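Local atomic coordinates of putative metal-dependent phosphoesterase (Bifidobacterium adolescentis, PDB entry 3O0F), a protein that hydrolyses phosphoester bonds at a site of two iron ions and one zinc ion, and binds adenosine monophosphate. Residues I17-V22 / G258-H263; V45-H50 / L70-E75. All blocks are in the same frame, centred on the assembly; numbering follows the deposited sequence.

Contact 1: I17-V22 / G258-H263. With FE (Fe (III) ion), chain E; ZN (zinc ion), chain C; EDO (1,2-ethanediol), chain G.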
loop_
_atom_site.group_PDB
_atom_site.type_symbol
_atom_site.label_atom_id
_atom_site.label_comp_id
_atom_site.label_asym_id
_atom_site.label_seq_id
_atom_site.Cartn_x
_atom_site.Cartn_y
_atom_site.Cartn_z
ATOM N N ILE A 17 -7.469 -7.195 1.838
ATOM C CA ILE A 17 -6.099 -7.210 2.390
ATOM C C ILE A 17 -5.241 -6.002 1.997
ATOM O O ILE A 17 -4.027 -6.022 2.135
ATOM C CB ILE A 17 -5.363 -8.556 2.118
ATOM C CG1 ILE A 17 -4.977 -8.714 0.660
ATOM C CG2 ILE A 17 -6.200 -9.725 2.599
ATOM C CD1 ILE A 17 -4.220 -9.982 0.407
ATOM N N HIS A 18 -5.888 -4.953 1.492
ATOM C CA HIS A 18 -5.193 -3.758 1.025
ATOM C C HIS A 18 -5.864 -2.479 1.569
ATOM O O HIS A 18 -6.651 -1.846 0.863
ATOM C CB HIS A 18 -5.223 -3.766 -0.488
ATOM C CG HIS A 18 -4.222 -2.863 -1.125
ATOM N ND1 HIS A 18 -3.807 -3.028 -2.439
ATOM C CD2 HIS A 18 -3.581 -1.764 -0.652
ATOM C CE1 HIS A 18 -2.925 -2.083 -2.725
ATOM N NE2 HIS A 18 -2.775 -1.308 -1.661
ATOM N N CYS A 19 -5.558 -2.117 2.812
ATOM C CA CYS A 19 -6.237 -1.005 3.508
ATOM C C CYS A 19 -5.190 -0.132 4.206
ATOM O O CYS A 19 -4.273 -0.660 4.845
ATOM C CB CYS A 19 -7.242 -1.516 4.531
ATOM S SG CYS A 19 -8.423 -2.705 3.883
ATOM N N HIS A 20 -5.312 1.192 4.023
ATOM C CA HIS A 20 -4.416 2.194 4.593
ATOM C C HIS A 20 -5.088 2.996 5.719
ATOM O O HIS A 20 -6.302 3.194 5.698
ATOM C CB HIS A 20 -3.967 3.142 3.485
ATOM C CG HIS A 20 -3.179 2.469 2.416
ATOM N ND1 HIS A 20 -1.815 2.467 2.393
ATOM C CD2 HIS A 20 -3.572 1.752 1.334
ATOM C CE1 HIS A 20 -1.390 1.774 1.354
ATOM N NE2 HIS A 20 -2.434 1.317 0.706
ATOM N N THR A 21 -4.275 3.496 6.656
ATOM C CA THR A 21 -4.739 4.192 7.825
ATOM C C THR A 21 -3.967 5.483 7.992
ATOM O O THR A 21 -3.098 5.804 7.196
ATOM C CB THR A 21 -4.559 3.313 9.115
ATOM O OG1 THR A 21 -3.179 3.299 9.527
ATOM C CG2 THR A 21 -5.121 1.863 8.879
ATOM N N VAL A 22 -4.251 6.188 9.060
ATOM C CA VAL A 22 -3.458 7.357 9.471
ATOM C C VAL A 22 -1.959 7.116 9.688
ATOM O O VAL A 22 -1.195 8.066 9.655
ATOM C CB VAL A 22 -4.031 7.998 10.816
ATOM C CG1 VAL A 22 -5.389 8.668 10.559
ATOM C CG2 VAL A 22 -4.098 6.986 11.940
ATOM N N GLY A 258 -6.980 -9.720 -3.976
ATOM C CA GLY A 258 -7.793 -8.568 -4.249
ATOM C C GLY A 258 -7.851 -7.708 -2.982
ATOM O O GLY A 258 -7.669 -8.186 -1.852
ATOM N N GLY A 259 -8.107 -6.427 -3.170
ATOM C CA GLY A 259 -8.264 -5.518 -2.064
ATOM C C GLY A 259 -8.795 -4.190 -2.568
ATOM O O GLY A 259 -8.792 -3.943 -3.763
ATOM N N SER A 260 -9.238 -3.339 -1.649
ATOM C CA SER A 260 -9.905 -2.088 -2.007
ATOM C C SER A 260 -8.946 -0.939 -2.235
ATOM O O SER A 260 -9.276 -0.032 -2.978
ATOM C CB SER A 260 -10.868 -1.674 -0.924
ATOM O OG SER A 260 -10.184 -1.475 0.305
ATOM N N ASP A 261 -7.762 -0.979 -1.619
ATOM C CA ASP A 261 -6.914 0.194 -1.513
ATOM C C ASP A 261 -7.672 1.326 -0.797
ATOM O O ASP A 261 -7.536 2.480 -1.140
ATOM C CB ASP A 261 -6.479 0.671 -2.892
ATOM C CG ASP A 261 -5.026 0.959 -2.960
ATOM O OD1 ASP A 261 -4.454 1.287 -1.905
ATOM O OD2 ASP A 261 -4.461 0.808 -4.050
ATOM N N TRP A 262 -8.474 0.964 0.203
ATOM C CA TRP A 262 -9.156 1.931 1.005
ATOM C C TRP A 262 -8.182 2.857 1.701
ATOM O O TRP A 262 -7.172 2.423 2.276
ATOM C CB TRP A 262 -9.979 1.190 2.043
ATOM C CG TRP A 262 -10.820 1.962 2.987
ATOM C CD1 TRP A 262 -12.043 2.477 2.747
ATOM C CD2 TRP A 262 -10.565 2.147 4.384
ATOM N NE1 TRP A 262 -12.565 3.021 3.904
ATOM C CE2 TRP A 262 -11.693 2.775 4.933
ATOM C CE3 TRP A 262 -9.488 1.822 5.230
ATOM C CZ2 TRP A 262 -11.754 3.142 6.260
ATOM C CZ3 TRP A 262 -9.563 2.158 6.568
ATOM C CH2 TRP A 262 -10.697 2.818 7.069
ATOM N N HIS A 263 -8.520 4.136 1.653
ATOM C CA HIS A 263 -7.817 5.167 2.384
ATOM C C HIS A 263 -8.836 6.012 3.149
ATOM O O HIS A 263 -8.594 7.188 3.433
ATOM C CB HIS A 263 -7.065 6.072 1.399
ATOM C CG HIS A 263 -5.873 5.446 0.742
ATOM N ND1 HIS A 263 -5.946 4.387 -0.133
ATOM C CD2 HIS A 263 -4.567 5.793 0.791
ATOM C CE1 HIS A 263 -4.741 4.095 -0.579
ATOM N NE2 HIS A 263 -3.888 4.938 -0.033
HETATM FE FE FE E . -2.247 0.833 -1.532
HETATM ZN ZN ZN C . -1.807 4.918 0.046
HETATM C C1 EDO G . -16.076 2.368 3.782
HETATM O O1 EDO G . -15.425 2.640 2.496
HETATM C C2 EDO G . -16.328 3.609 4.638
HETATM O O2 EDO G . -15.121 4.100 5.283
HETATM O O HOH W 1 -1.995 0.705 -3.595
#
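His18 and His20 meet Asp261 and His263 within the metal site, as ligands of one iron and the zinc. The first pair forms the His-X-His motif of a PHP domain, at the end of strand 15-19. The second lies in the loop after strand 255-258. Three backbone bonds join the segments. His20 N donates to Trp262 O at 2.8 Å, nearly straight at 166°. Asp261 N and Trp262 N bond weakly to His18 O.

Followed outward, His20 CB sits over the face of the His263 ring. CG comes next, with His263 NE2 over the ring face above it. CD2 lies 3.2 Å from His263 CE1. The two rings make an offset stack, centroids 4.2 Å and planes 18° apart. The zinc lies over the centre of the His20 ring, near ND1 and CE1, but is bound by His263 NE2 at 2.1 Å. CE1 also flanks the iron, and at the tip His20 NE2 binds it at 2.3 Å. CG is anti to the carbonyl carbon (chi1 -63°), beside the backbone N, which swings the ring to the side of the iron that His18 NE2, Asp261 OD1 and Glu75 also bind. Glu231 takes a hydrogen bond from His18 ND1.

The Asp261 carboxylate carbon lies over one face of the His18 ring, toward the rim. Water 1 donates to OD2, and His234 is the carboxylate's polar partner outside the segments. Trp262 turns the other way, with CE3 4.1 Å from Cys19 CB and close to His20 O. The indole also touches Leu33 and Gln36 of helix 30-39. Were Trp262 an alanine, Cys19 CB, Leu33 and Gln36 would probably lose the indole they rest on. The His263 ring is held at both nitrogens, NE2 on the zinc and ND1 donating in the ring plane to Asp261 O at 2.7 Å.

Contact 2: V45-H50 / L70-E75. With ZN (zinc ion), chain C; FE (Fe (III) ion), chain D; FE (Fe (III) ion), chain E.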
loop_
_atom_site.group_PDB
_atom_site.type_symbol
_atom_site.label_atom_id
_atom_site.label_comp_id
_atom_site.label_asym_id
_atom_site.label_seq_id
_atom_site.Cartn_x
_atom_site.Cartn_y
_atom_site.Cartn_z
ATOM N N VAL A 45 -9.518 -8.655 7.457
ATOM C CA VAL A 45 -8.946 -7.461 6.870
ATOM C C VAL A 45 -7.438 -7.523 7.028
ATOM O O VAL A 45 -6.939 -8.287 7.824
ATOM C CB VAL A 45 -9.620 -6.231 7.597
ATOM C CG1 VAL A 45 -9.036 -5.991 8.995
ATOM C CG2 VAL A 45 -9.641 -4.992 6.734
ATOM N N ALA A 46 -6.718 -6.710 6.269
ATOM C CA ALA A 46 -5.342 -6.459 6.524
ATOM C C ALA A 46 -5.076 -4.988 6.623
ATOM O O ALA A 46 -5.616 -4.167 5.852
ATOM C CB ALA A 46 -4.451 -7.053 5.388
ATOM N N ILE A 47 -4.160 -4.657 7.494
ATOM C CA ILE A 47 -3.544 -3.345 7.461
ATOM C C ILE A 47 -2.305 -3.417 6.505
ATOM O O ILE A 47 -1.584 -4.399 6.502
ATOM C CB ILE A 47 -3.190 -2.894 8.841
ATOM C CG1 ILE A 47 -2.729 -1.422 8.815
ATOM C CG2 ILE A 47 -2.192 -3.885 9.510
ATOM C CD1 ILE A 47 -2.732 -0.713 10.272
ATOM N N ALA A 48 -2.112 -2.399 5.681
ATOM C CA ALA A 48 -1.038 -2.425 4.653
ATOM C C ALA A 48 -0.494 -1.040 4.423
ATOM O O ALA A 48 -0.329 -0.612 3.280
ATOM C CB ALA A 48 -1.564 -3.008 3.324
ATOM N N ASP A 49 -0.229 -0.308 5.498
ATOM C CA ASP A 49 0.321 1.027 5.325
ATOM C C ASP A 49 1.678 1.073 4.592
ATOM O O ASP A 49 2.440 0.107 4.612
ATOM C CB ASP A 49 0.448 1.732 6.682
ATOM C CG ASP A 49 -0.907 2.125 7.253
ATOM O OD1 ASP A 49 -1.628 2.871 6.545
ATOM O OD2 ASP A 49 -1.228 1.687 8.380
ATOM N N HIS A 50 1.962 2.219 3.973
ATOM C CA HIS A 50 3.180 2.438 3.182
ATOM C C HIS A 50 4.423 2.414 4.074
ATOM O O HIS A 50 4.485 3.152 5.045
ATOM C CB HIS A 50 3.112 3.804 2.503
ATOM C CG HIS A 50 2.021 3.916 1.506
ATOM N ND1 HIS A 50 2.148 3.430 0.223
ATOM C CD2 HIS A 50 0.777 4.451 1.591
ATOM C CE1 HIS A 50 1.024 3.643 -0.432
ATOM N NE2 HIS A 50 0.192 4.282 0.365
ATOM N N LEU A 70 -7.270 -10.737 11.369
ATOM C CA LEU A 70 -6.420 -9.686 10.818
ATOM C C LEU A 70 -5.163 -10.245 10.170
ATOM O O LEU A 70 -4.496 -11.092 10.754
ATOM C CB LEU A 70 -6.005 -8.799 11.962
ATOM C CG LEU A 70 -5.037 -7.672 11.666
ATOM C CD1 LEU A 70 -5.801 -6.627 10.862
ATOM C CD2 LEU A 70 -4.519 -7.095 12.953
ATOM N N LEU A 71 -4.798 -9.740 8.991
ATOM C CA LEU A 71 -3.477 -9.985 8.408
ATOM C C LEU A 71 -2.611 -8.747 8.616
ATOM O O LEU A 71 -3.079 -7.595 8.463
ATOM C CB LEU A 71 -3.655 -10.340 6.905
ATOM C CG LEU A 71 -2.913 -11.359 6.075
ATOM C CD1 LEU A 71 -2.975 -12.737 6.709
ATOM C CD2 LEU A 71 -3.503 -11.357 4.621
ATOM N N LEU A 72 -1.369 -8.954 9.033
ATOM C CA LEU A 72 -0.444 -7.867 9.257
ATOM C C LEU A 72 0.393 -7.644 7.996
ATOM O O LEU A 72 1.059 -8.558 7.518
ATOM C CB LEU A 72 0.450 -8.102 10.481
ATOM C CG LEU A 72 -0.317 -8.044 11.836
ATOM C CD1 LEU A 72 0.511 -8.507 13.027
ATOM C CD2 LEU A 72 -0.945 -6.647 12.084
ATOM N N GLY A 73 0.328 -6.429 7.446
ATOM C CA GLY A 73 0.960 -6.165 6.174
ATOM C C GLY A 73 1.534 -4.773 6.022
ATOM O O GLY A 73 1.397 -3.908 6.882
ATOM N N THR A 74 2.212 -4.570 4.908
ATOM C CA THR A 74 2.876 -3.287 4.617
ATOM C C THR A 74 2.889 -3.134 3.105
ATOM O O THR A 74 3.107 -4.113 2.394
ATOM C CB THR A 74 4.320 -3.284 5.096
ATOM O OG1 THR A 74 4.377 -3.377 6.512
ATOM C CG2 THR A 74 5.052 -1.993 4.631
ATOM N N GLU A 75 2.672 -1.932 2.583
ATOM C CA GLU A 75 2.833 -1.707 1.147
ATOM C C GLU A 75 4.192 -1.028 0.956
ATOM O O GLU A 75 4.449 0.067 1.449
ATOM C CB GLU A 75 1.694 -0.854 0.560
ATOM C CG GLU A 75 1.900 -0.648 -0.902
ATOM C CD GLU A 75 0.694 -0.068 -1.642
ATOM O OE1 GLU A 75 -0.211 0.374 -0.993
ATOM O OE2 GLU A 75 0.642 -0.160 -2.888
HETATM ZN ZN ZN C . -1.807 4.918 0.046
HETATM FE FE FE D . -0.191 1.254 -4.281
HETATM FE FE FE E . -2.247 0.833 -1.532
HETATM O O HOH W 2 4.208 2.140 -0.704
HETATM O O HOH W 1 -1.995 0.705 -3.595
#
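Val45 O takes the N-H of Leu71 at 2.8 Å, and Leu70 CA adds a CA-H...O contact to it at 3.3 Å. The strands are parallel. Ile47 N answers with a bond to Leu71 O. Farther on, Glu75 N donates to Asp49 O at 2.9 Å. Val45 CG1 meets Leu70 CD1 on one face of the sheet, while Ala46 CB meets Leu71 CB on the other.

The ends of the segments carry metal ligands. Glu75 is extended (chi1 180°), and its carboxylate bridges both irons, one on each oxygen. The His50 ring lies alongside it, its plane 15° from the carboxylate, and binds the zinc through NE2 at 2.1 Å. Water 2 accepts from His50 ND1 at 2.6 Å and donates to Glu75 O, which ties the ring to the strand.

This is a beta-alpha-beta unit, in which helix 56-66 connects the two parallel strands. Leu70 and Leu72 pack on that helix, and Val45 packs on helix 30-39. On the opposite face, Ala46 and Leu71 meet Phe90 of strand 83-90.

In the fold
The centres of the contacts are about 8 Å apart. Along the chain, contact 2 is nested inside the loop closed by contact 1. Strands 15-19, 44-47 and 70-80 are consecutive neighbours in one mixed sheet, and strand 255-258 is its far edge. Contact 1 joins the C-terminal end of strand 15-19 to the loop after strand 255-258, which brings the sheet's two edges near each other, consistent with the barrel-like PHP fold. The contacts touch through Cys19 O and Ala48 N, and through Thr21 N and Asp49 OD1, both probable hydrogen bonds. One iron, the zinc and water 1 belong to both. Ligands far apart in sequence gather into one metal site beside the bound AMP.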